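PDB 7CTP: protein Niban 2, which may help to suppress apoptosis and may promote invasion by melanoma cells. Local coordinates for residues A330-C333 / V334-H337; V539-Q542 / T543-D547; Q179-W182 / Q183-Q187; L399-Q402 / S403-K407. All coordinates share one frame; numbering follows the deposited sequence.

Contact 1. Residues A330-C333 / V334-H337; sequences AEVC and VRNH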
loop_
_atom_site.group_PDB
_atom_site.type_symbol
_atom_site.label_atom_id
_atom_site.label_comp_id
_atom_site.label_asym_id
_atom_site.label_seq_id
_atom_site.Cartn_x
_atom_site.Cartn_y
_atom_site.Cartn_z
ATOM N N ALA A 330 20.463 15.531 -17.828
ATOM C CA ALA A 330 19.234 15.395 -17.054
ATOM C C ALA A 330 18.276 16.542 -17.345
ATOM O O ALA A 330 17.076 16.326 -17.550
ATOM C CB ALA A 330 19.550 15.316 -15.560
ATOM N N GLU A 331 18.791 17.779 -17.365
ATOM C CA GLU A 331 17.921 18.930 -17.578
ATOM C C GLU A 331 17.293 18.895 -18.966
ATOM O O GLU A 331 16.113 19.237 -19.126
ATOM C CB GLU A 331 18.701 20.226 -17.353
ATOM C CG GLU A 331 18.808 20.606 -15.874
ATOM C CD GLU A 331 19.773 21.756 -15.621
ATOM O OE1 GLU A 331 20.527 22.118 -16.545
ATOM O OE2 GLU A 331 19.778 22.289 -14.492
ATOM N N VAL A 332 18.051 18.451 -19.971
ATOM C CA VAL A 332 17.491 18.326 -21.315
ATOM C C VAL A 332 16.377 17.293 -21.324
ATOM O O VAL A 332 15.331 17.488 -21.957
ATOM C CB VAL A 332 18.590 17.975 -22.336
ATOM C CG1 VAL A 332 17.950 17.553 -23.668
ATOM C CG2 VAL A 332 19.535 19.152 -22.549
ATOM N N CYS A 333 16.573 16.181 -20.602
ATOM C CA CYS A 333 15.583 15.110 -20.634
ATOM C C CYS A 333 14.305 15.553 -19.929
ATOM O O CYS A 333 13.196 15.264 -20.395
ATOM C CB CYS A 333 16.181 13.835 -20.018
ATOM S SG CYS A 333 15.104 12.357 -20.087
ATOM N N VAL A 334 14.438 16.314 -18.835
ATOM C CA VAL A 334 13.253 16.855 -18.171
ATOM C C VAL A 334 12.529 17.839 -19.084
ATOM O O VAL A 334 11.299 17.803 -19.220
ATOM C CB VAL A 334 13.634 17.524 -16.840
ATOM C CG1 VAL A 334 12.455 18.312 -16.304
ATOM C CG2 VAL A 334 14.086 16.479 -15.828
ATOM N N ARG A 335 13.280 18.753 -19.705
ATOM C CA ARG A 335 12.647 19.786 -20.519
ATOM C C ARG A 335 11.902 19.173 -21.693
ATOM O O ARG A 335 10.777 19.582 -22.009
ATOM C CB ARG A 335 13.686 20.793 -21.020
ATOM C CG ARG A 335 13.378 22.235 -20.613
ATOM C CD ARG A 335 14.650 23.070 -20.489
ATOM N NE ARG A 335 15.604 22.731 -21.534
ATOM C CZ ARG A 335 16.920 22.709 -21.377
ATOM N NH1 ARG A 335 17.693 22.376 -22.397
ATOM N NH2 ARG A 335 17.465 23.036 -20.209
ATOM N N ASN A 336 12.496 18.166 -22.326
ATOM C CA ASN A 336 11.936 17.624 -23.554
ATOM C C ASN A 336 10.912 16.527 -23.319
ATOM O O ASN A 336 9.986 16.378 -24.124
ATOM C CB ASN A 336 13.052 17.078 -24.444
ATOM C CG ASN A 336 13.981 18.164 -24.934
ATOM O OD1 ASN A 336 13.796 19.334 -24.597
ATOM N ND2 ASN A 336 14.994 17.784 -25.714
ATOM N N HIS A 337 11.041 15.767 -22.231
ATOM C CA HIS A 337 10.306 14.518 -22.101
ATOM C C HIS A 337 9.501 14.376 -20.819
ATOM O O HIS A 337 8.745 13.402 -20.703
ATOM C CB HIS A 337 11.278 13.328 -22.223
ATOM C CG HIS A 337 12.061 13.328 -23.498
ATOM N ND1 HIS A 337 11.471 13.129 -24.729
ATOM C CD2 HIS A 337 13.377 13.531 -23.740
ATOM C CE1 HIS A 337 12.393 13.201 -25.674
ATOM N NE2 HIS A 337 13.557 13.448 -25.103
#

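Contact 2. Residues V539-Q542 / T543-D547; sequences VVLQ and TVMKD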
loop_
_atom_site.group_PDB
_atom_site.type_symbol
_atom_site.label_atom_id
_atom_site.label_comp_id
_atom_site.label_asym_id
_atom_site.label_seq_id
_atom_site.Cartn_x
_atom_site.Cartn_y
_atom_site.Cartn_z
ATOM N N VAL A 539 20.174 14.087 -6.925
ATOM C CA VAL A 539 20.517 15.071 -7.953
ATOM C C VAL A 539 19.467 15.063 -9.059
ATOM O O VAL A 539 18.987 16.115 -9.501
ATOM C CB VAL A 539 21.927 14.804 -8.509
ATOM C CG1 VAL A 539 22.146 15.572 -9.825
ATOM C CG2 VAL A 539 22.982 15.207 -7.481
ATOM N N VAL A 540 19.068 13.869 -9.496
ATOM C CA VAL A 540 18.042 13.757 -10.533
ATOM C C VAL A 540 16.711 14.308 -10.033
ATOM O O VAL A 540 15.993 15.007 -10.763
ATOM C CB VAL A 540 17.907 12.296 -10.993
ATOM C CG1 VAL A 540 16.740 12.157 -11.966
ATOM C CG2 VAL A 540 19.205 11.833 -11.630
ATOM N N LEU A 541 16.351 13.982 -8.786
ATOM C CA LEU A 541 15.105 14.482 -8.212
ATOM C C LEU A 541 15.043 16.000 -8.274
ATOM O O LEU A 541 13.979 16.575 -8.532
ATOM C CB LEU A 541 14.952 14.004 -6.763
ATOM C CG LEU A 541 13.713 14.439 -5.966
ATOM C CD1 LEU A 541 13.272 13.326 -5.032
ATOM C CD2 LEU A 541 13.965 15.715 -5.163
ATOM N N GLN A 542 16.174 16.668 -8.034
ATOM C CA GLN A 542 16.155 18.125 -7.976
ATOM C C GLN A 542 15.900 18.741 -9.347
ATOM O O GLN A 542 15.425 19.878 -9.429
ATOM C CB GLN A 542 17.459 18.650 -7.381
ATOM C CG GLN A 542 17.530 18.520 -5.859
ATOM C CD GLN A 542 16.361 19.184 -5.157
ATOM O OE1 GLN A 542 15.968 20.301 -5.499
ATOM N NE2 GLN A 542 15.802 18.503 -4.162
ATOM N N THR A 543 16.164 18.001 -10.428
ATOM C CA THR A 543 15.931 18.543 -11.765
ATOM C C THR A 543 14.448 18.610 -12.119
ATOM O O THR A 543 14.056 19.419 -12.967
ATOM C CB THR A 543 16.673 17.718 -12.816
ATOM O OG1 THR A 543 16.047 16.433 -12.947
ATOM C CG2 THR A 543 18.117 17.543 -12.436
ATOM N N VAL A 544 13.605 17.776 -11.506
ATOM C CA VAL A 544 12.165 17.889 -11.740
ATOM C C VAL A 544 11.451 18.693 -10.669
ATOM O O VAL A 544 10.267 19.023 -10.849
ATOM C CB VAL A 544 11.481 16.511 -11.850
ATOM C CG1 VAL A 544 11.890 15.815 -13.105
ATOM C CG2 VAL A 544 11.772 15.662 -10.620
ATOM N N MET A 545 12.129 19.029 -9.569
ATOM C CA MET A 545 11.443 19.598 -8.414
ATOM C C MET A 545 10.777 20.927 -8.747
ATOM O O MET A 545 9.645 21.182 -8.319
ATOM C CB MET A 545 12.429 19.760 -7.261
ATOM C CG MET A 545 11.793 19.598 -5.897
ATOM S SD MET A 545 10.808 18.099 -5.772
ATOM C CE MET A 545 9.657 18.592 -4.506
ATOM N N LYS A 546 11.459 21.786 -9.510
ATOM C CA LYS A 546 10.879 23.081 -9.863
ATOM C C LYS A 546 9.596 22.901 -10.665
ATOM O O LYS A 546 8.546 23.447 -10.305
ATOM C CB LYS A 546 11.886 23.928 -10.642
ATOM C CG LYS A 546 11.322 25.266 -11.140
ATOM C CD LYS A 546 12.426 26.142 -11.714
ATOM C CE LYS A 546 11.872 27.242 -12.613
ATOM N NZ LYS A 546 12.153 27.008 -14.061
ATOM N N ASP A 547 9.658 22.107 -11.740
ATOM C CA ASP A 547 8.479 21.871 -12.567
ATOM C C ASP A 547 7.334 21.268 -11.758
ATOM O O ASP A 547 6.174 21.654 -11.933
ATOM C CB ASP A 547 8.836 20.972 -13.751
ATOM C CG ASP A 547 9.688 21.681 -14.789
ATOM O OD1 ASP A 547 9.368 22.843 -15.128
ATOM O OD2 ASP A 547 10.682 21.083 -15.261
HETATM O O HOH W 1 14.262 21.905 -10.325
#

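Contact 3. Residues Q179-W182 / Q183-Q187; sequences QDKW and QAVLQ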
loop_
_atom_site.group_PDB
_atom_site.type_symbol
_atom_site.label_atom_id
_atom_site.label_comp_id
_atom_site.label_asym_id
_atom_site.label_seq_id
_atom_site.Cartn_x
_atom_site.Cartn_y
_atom_site.Cartn_z
ATOM N N GLN A 179 -23.802 -10.173 -2.297
ATOM C CA GLN A 179 -22.621 -10.009 -3.145
ATOM C C GLN A 179 -22.050 -8.599 -3.031
ATOM O O GLN A 179 -20.839 -8.417 -2.836
ATOM C CB GLN A 179 -22.988 -10.330 -4.598
ATOM C CG GLN A 179 -21.818 -10.588 -5.537
ATOM C CD GLN A 179 -22.230 -10.564 -6.998
ATOM O OE1 GLN A 179 -23.160 -9.847 -7.381
ATOM N NE2 GLN A 179 -21.542 -11.346 -7.823
ATOM N N ASP A 180 -22.919 -7.586 -3.126
ATOM C CA ASP A 180 -22.474 -6.195 -3.068
ATOM C C ASP A 180 -21.870 -5.865 -1.715
ATOM O O ASP A 180 -20.886 -5.121 -1.630
ATOM C CB ASP A 180 -23.642 -5.248 -3.355
ATOM C CG ASP A 180 -24.077 -5.268 -4.807
ATOM O OD1 ASP A 180 -23.338 -5.810 -5.654
ATOM O OD2 ASP A 180 -25.172 -4.742 -5.097
ATOM N N LYS A 181 -22.462 -6.389 -0.642
ATOM C CA LYS A 181 -21.954 -6.116 0.698
ATOM C C LYS A 181 -20.591 -6.761 0.895
ATOM O O LYS A 181 -19.648 -6.123 1.375
ATOM C CB LYS A 181 -22.942 -6.627 1.748
ATOM C CG LYS A 181 -22.531 -6.344 3.189
ATOM C CD LYS A 181 -22.185 -4.882 3.398
ATOM C CE LYS A 181 -22.405 -4.470 4.851
ATOM N NZ LYS A 181 -22.855 -3.050 4.944
ATOM N N TRP A 182 -20.478 -8.035 0.527
ATOM C CA TRP A 182 -19.214 -8.737 0.710
ATOM C C TRP A 182 -18.134 -8.181 -0.207
ATOM O O TRP A 182 -16.953 -8.228 0.144
ATOM C CB TRP A 182 -19.410 -10.232 0.479
ATOM C CG TRP A 182 -19.827 -10.960 1.718
ATOM C CD1 TRP A 182 -21.045 -11.533 1.965
ATOM C CD2 TRP A 182 -19.030 -11.196 2.886
ATOM N NE1 TRP A 182 -21.053 -12.110 3.217
ATOM C CE2 TRP A 182 -19.829 -11.914 3.802
ATOM C CE3 TRP A 182 -17.721 -10.863 3.248
ATOM C CZ2 TRP A 182 -19.359 -12.308 5.052
ATOM C CZ3 TRP A 182 -17.257 -11.254 4.490
ATOM C CH2 TRP A 182 -18.072 -11.969 5.379
ATOM N N GLN A 183 -18.508 -7.657 -1.379
ATOM C CA GLN A 183 -17.507 -7.034 -2.240
ATOM C C GLN A 183 -16.922 -5.794 -1.586
ATOM O O GLN A 183 -15.708 -5.573 -1.638
ATOM C CB GLN A 183 -18.089 -6.677 -3.603
ATOM C CG GLN A 183 -17.073 -6.008 -4.495
ATOM C CD GLN A 183 -17.568 -5.802 -5.899
ATOM O OE1 GLN A 183 -18.760 -5.930 -6.175
ATOM N NE2 GLN A 183 -16.657 -5.478 -6.800
ATOM N N ALA A 184 -17.767 -4.979 -0.951
ATOM C CA ALA A 184 -17.265 -3.789 -0.266
ATOM C C ALA A 184 -16.385 -4.166 0.917
ATOM O O ALA A 184 -15.320 -3.570 1.130
ATOM C CB ALA A 184 -18.427 -2.912 0.195
ATOM N N VAL A 185 -16.831 -5.141 1.711
ATOM C CA VAL A 185 -16.082 -5.563 2.894
ATOM C C VAL A 185 -14.741 -6.163 2.490
ATOM O O VAL A 185 -13.706 -5.882 3.105
ATOM C CB VAL A 185 -16.911 -6.563 3.722
ATOM C CG1 VAL A 185 -16.037 -7.257 4.778
ATOM C CG2 VAL A 185 -18.104 -5.858 4.372
ATOM N N LEU A 186 -14.743 -7.021 1.463
ATOM C CA LEU A 186 -13.485 -7.639 1.049
ATOM C C LEU A 186 -12.561 -6.623 0.392
ATOM O O LEU A 186 -11.333 -6.728 0.531
ATOM C CB LEU A 186 -13.747 -8.826 0.122
ATOM C CG LEU A 186 -14.455 -9.996 0.822
ATOM C CD1 LEU A 186 -14.794 -11.090 -0.176
ATOM C CD2 LEU A 186 -13.602 -10.526 1.964
ATOM N N GLN A 187 -13.121 -5.635 -0.325
ATOM C CA GLN A 187 -12.303 -4.528 -0.818
ATOM C C GLN A 187 -11.627 -3.802 0.334
ATOM O O GLN A 187 -10.454 -3.420 0.230
ATOM C CB GLN A 187 -13.143 -3.526 -1.616
ATOM C CG GLN A 187 -13.435 -3.889 -3.056
ATOM C CD GLN A 187 -14.397 -2.909 -3.715
ATOM O OE1 GLN A 187 -14.936 -2.007 -3.069
ATOM N NE2 GLN A 187 -14.619 -3.089 -5.005
HETATM O O HOH W 2 -20.993 -7.358 -6.407
#

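Contact 4. Residues L399-Q402 / S403-K407; sequences LKMQ and SCYEK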
loop_
_atom_site.group_PDB
_atom_site.type_symbol
_atom_site.label_atom_id
_atom_site.label_comp_id
_atom_site.label_asym_id
_atom_site.label_seq_id
_atom_site.Cartn_x
_atom_site.Cartn_y
_atom_site.Cartn_z
ATOM N N LEU A 399 -20.178 0.494 4.730
ATOM C CA LEU A 399 -21.034 1.129 3.732
ATOM C C LEU A 399 -20.728 2.613 3.566
ATOM O O LEU A 399 -20.563 3.093 2.439
ATOM C CB LEU A 399 -22.510 0.944 4.115
ATOM C CG LEU A 399 -23.563 1.571 3.199
ATOM C CD1 LEU A 399 -23.388 1.110 1.760
ATOM C CD2 LEU A 399 -24.978 1.262 3.693
ATOM N N LYS A 400 -20.641 3.350 4.678
ATOM C CA LYS A 400 -20.670 4.805 4.603
ATOM C C LYS A 400 -19.425 5.372 3.937
ATOM O O LYS A 400 -19.494 6.439 3.318
ATOM C CB LYS A 400 -20.873 5.390 5.999
ATOM C CG LYS A 400 -22.291 5.131 6.534
ATOM C CD LYS A 400 -22.518 5.710 7.926
ATOM C CE LYS A 400 -23.951 5.428 8.411
ATOM N NZ LYS A 400 -24.172 5.891 9.823
ATOM N N MET A 401 -18.287 4.676 4.025
ATOM C CA MET A 401 -17.081 5.154 3.359
ATOM C C MET A 401 -17.047 4.837 1.870
ATOM O O MET A 401 -16.209 5.396 1.159
ATOM C CB MET A 401 -15.840 4.560 4.026
ATOM C CG MET A 401 -15.558 5.133 5.425
ATOM S SD MET A 401 -15.113 6.872 5.381
ATOM C CE MET A 401 -13.662 6.848 4.330
ATOM N N GLN A 402 -17.932 3.966 1.382
ATOM C CA GLN A 402 -17.787 3.462 0.017
ATOM C C GLN A 402 -17.950 4.562 -1.019
ATOM O O GLN A 402 -17.267 4.552 -2.050
ATOM C CB GLN A 402 -18.778 2.332 -0.244
ATOM C CG GLN A 402 -18.512 1.085 0.576
ATOM C CD GLN A 402 -17.044 0.672 0.572
ATOM O OE1 GLN A 402 -16.330 0.851 -0.419
ATOM N NE2 GLN A 402 -16.587 0.116 1.690
ATOM N N SER A 403 -18.848 5.519 -0.773
ATOM C CA SER A 403 -19.042 6.600 -1.741
ATOM C C SER A 403 -17.801 7.477 -1.857
ATOM O O SER A 403 -17.572 8.089 -2.907
ATOM C CB SER A 403 -20.267 7.437 -1.367
ATOM O OG SER A 403 -20.033 8.199 -0.191
ATOM N N CYS A 404 -16.985 7.549 -0.796
ATOM C CA CYS A 404 -15.715 8.267 -0.883
ATOM C C CYS A 404 -14.707 7.488 -1.717
ATOM O O CYS A 404 -14.079 8.038 -2.629
ATOM C CB CYS A 404 -15.145 8.528 0.515
ATOM S SG CYS A 404 -16.331 9.147 1.733
ATOM N N TYR A 405 -14.528 6.205 -1.393
ATOM C CA TYR A 405 -13.553 5.376 -2.092
ATOM C C TYR A 405 -13.887 5.287 -3.579
ATOM O O TYR A 405 -12.987 5.304 -4.431
ATOM C CB TYR A 405 -13.514 3.985 -1.453
ATOM C CG TYR A 405 -13.033 3.933 -0.002
ATOM C CD1 TYR A 405 -12.055 4.799 0.466
ATOM C CD2 TYR A 405 -13.555 2.996 0.892
ATOM C CE1 TYR A 405 -11.603 4.746 1.802
ATOM C CE2 TYR A 405 -13.109 2.927 2.223
ATOM C CZ TYR A 405 -12.134 3.811 2.661
ATOM O OH TYR A 405 -11.686 3.760 3.962
ATOM N N GLU A 406 -15.185 5.234 -3.901
ATOM C CA GLU A 406 -15.638 5.105 -5.288
ATOM C C GLU A 406 -15.156 6.254 -6.167
ATOM O O GLU A 406 -15.033 6.085 -7.388
ATOM C CB GLU A 406 -17.168 5.023 -5.333
ATOM C CG GLU A 406 -17.757 4.665 -6.713
ATOM C CD GLU A 406 -18.047 5.883 -7.589
ATOM O OE1 GLU A 406 -18.032 7.028 -7.079
ATOM O OE2 GLU A 406 -18.298 5.686 -8.799
ATOM N N LYS A 407 -14.881 7.425 -5.580
ATOM C CA LYS A 407 -14.434 8.562 -6.384
ATOM C C LYS A 407 -13.121 8.269 -7.098
ATOM O O LYS A 407 -12.834 8.871 -8.140
ATOM C CB LYS A 407 -14.295 9.816 -5.517
ATOM C CG LYS A 407 -15.586 10.279 -4.858
ATOM C CD LYS A 407 -16.658 10.626 -5.894
ATOM C CE LYS A 407 -17.826 11.354 -5.226
ATOM N NZ LYS A 407 -19.059 11.326 -6.075
HETATM O O HOH W 3 -21.288 5.058 0.676
HETATM O O HOH W 4 -21.681 7.397 2.198
#

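Contact 1. Residues A330-C333 / V334-H337
Arg335 folds back over the preceding turn of helix 260-337, so that one face of its guanidinium group lies over Glu331 O and Val332 CA, both toward the rim of the group. NH1 comes within 3.7 Å of Val332 CG2, the methyl anti to the carbonyl carbon, and the bend at chi3 (39°) helps to turn the arginine tip back. The other methyl of the same valine, CG1, meets Asn336 ND2 at 3.6 Å; these two side chains run side by side and point the same way, so Val332 offers one branch to each of two polar groups. One residue on, Cys333 SG approaches His337 CD2 at 4.2 Å, the sulfur lying oblique to the imidazole ring, while His337 CB rests 3.3 Å from Cys333 O. Behind these side chains is the helical backbone. Val334 N donates to Ala330 O at 2.9 Å, nearly along the C=O axis, and the bond from His337 N to Cys333 O, 2.9 Å long, is more bent (N-H...O 137°) as the helix reaches its last residue. Farther out, Val334 sets CG2 against Thr543 and Val544 of helix 532-555 and CG1 against Asp547, and Cys333 and His337 pack on Leu503 and Phe502 of helix 464-511. Glu331 OE1 and Arg335 NH2 remain 4.9 Å apart and form no salt bridge, so their opposite charges probably attract only at a distance. The exposed side therefore relies on apolar carbon beneath polar groups, whereas the backbone bonds hold this C-terminal turn in shape.

Contact 2. Residues V539-Q542 / T543-D547
Thr543 reaches back to Val540 with both its hydroxyl and its backbone amide, and this is the tight part of the turn. OG1 donates to Val540 O at 2.6 Å, in the carbonyl plane and on a lone pair; Thr543 N reaches the same oxygen at 3.0 Å from above that plane. With chi1 at 70°, OG1 sits between the backbone N and the carbonyl carbon, and CG2 is left to touch Val539 O at 3.4 Å. Next to it, Val544 CG2 presses on Leu541 O at 3.2 Å. Thr543 also packs on Leu327 of helix 260-337, and Val544 on Leu496 and Leu503 of helix 464-511. Leu541 CD2 and Met545 SD, alongside each other 4.0 Å apart, belong to the packed part too, against Ile500 and Arg492 of helix 464-511. An alanine in place of Thr543 takes away the hydroxyl, which would probably leave Val540 O with the amide as its one donor in this turn and open a gap beside Leu327. The side of Gln542 and Lys546 is looser. Here the bond from Met545 N to Gln542 O is weak, and a water enters the backbone, donating to Gln542 O at 2.5 Å and accepting from Lys546 N at 2.9 Å. Amides bonding three residues back, as in a 3-10 turn, together with the inserted water imply a local departure from regular alpha-helical bonding, in which the threonine hydroxyl and the solvent supply bonds to the backbone.

Contact 3. Residues Q179-W182 / Q183-Q187
Trp182 packing on Val185 and Leu186 is an intrahelical contact in helix 176-194, the C-terminal helix of the PH domain, on the flank that faces the beta-sheet. Both aliphatic residues meet the benzene half of the indole. Leu186 CG stands at the ring edge, near its plane, 4.2 Å from Trp182 CE3; Val185 CG1 comes to Trp182 CZ3 obliquely at 4.2 Å, the two side chains lying next to each other and pointing the same way. Leu186 is drawn close to the tryptophan by its backbone too, for its N donates to Trp182 O at 2.8 Å while its CG crowds that oxygen at 3.1 Å. On the flank turned from the indole the contact is polar. Gln183 is extended, CG anti to the backbone N (chi1 179°), and this carries OE1 out to a water at 2.7 Å; the water donates to it and also to Asp180 OD1, at 2.9 Å, tying the two side chains across one turn. Gln179 is held by its NE2, which bonds to Pro158 O. The indole is wedged against the sheet, edge-to-face with Phe70 of strand 70-77 and touching Val91 of strand 84-91, while Leu159 of strand 157-162 meets both Trp182 and Leu186. Val185 adds contacts to Phe70 and, beyond the domain's strands, to Pro398 in the loop that precedes helix 402-405.

Contact 4. Residues L399-Q402 / S403-K407
Met401 crosses the ring of Tyr405 obliquely, touching it with both CB and CE. Its CB meets CE2 of that ring at 3.7 Å. From there the chain bends at chi2 (-66°) and again at chi3, a double turn that brings the terminal CE back to the tyrosine, 3.8 Å from Tyr405 CZ and 3.7 Å from Tyr405 OH. CE also approaches the sulfur of Cys404, and beyond the turn the methionine packs on Met440 of helix 422-455. The backbone adds to this grip: Met401 O lies 3.5 Å above the plane of the Tyr405 ring, toward its rim, and accepts the bond from Tyr405 N. Gln402 approaches differently, with OE1 in the ring plane at the edge, 3.7 Å from Tyr405 CD2, and its amide plane 60° from the ring. Its NE2 end bonds to Pro398 O and to Asp188 of helix 176-194, which helps to fix the amide's rotation, while Arg191 of that helix makes a cation-pi contact with the tyrosine. Replacing Tyr405 by an alanine would probably leave Met401 CE without its ring partner and Arg191 without its cation-pi mate. At the start of helix 402-405, one water links Leu399 O to Ser403 N, accepting from the amide at 2.9 Å; another donates to Lys400 O and, at 3.0 Å, to Ser403 OG, which Glu359 also binds. The tyrosine is thus held by methionine carbons, a carbonyl oxygen over its face and the Arg191 cation-pi contact, while water completes the backbone bonding where the short helix begins.

From the N terminus the order is contact 3, contact 1, contact 4, contact 2. Each spans adjoining segments of one helix or turn, so none closes a long loop, and none nests in or crosses another. They form two pairs in space. Contact 3, in the PH domain, and contact 4, just before and in helix 402-405, have centres about 12 Å apart and touch through Ala184 and Gln402, joining the PH domain to the helical part of the chain. Contacts 1 and 2, with centres about 10 Å apart, bring the end of helix 260-337 against helix 532-555. Between contacts 1 and 3 the centres lie about 45 Å apart.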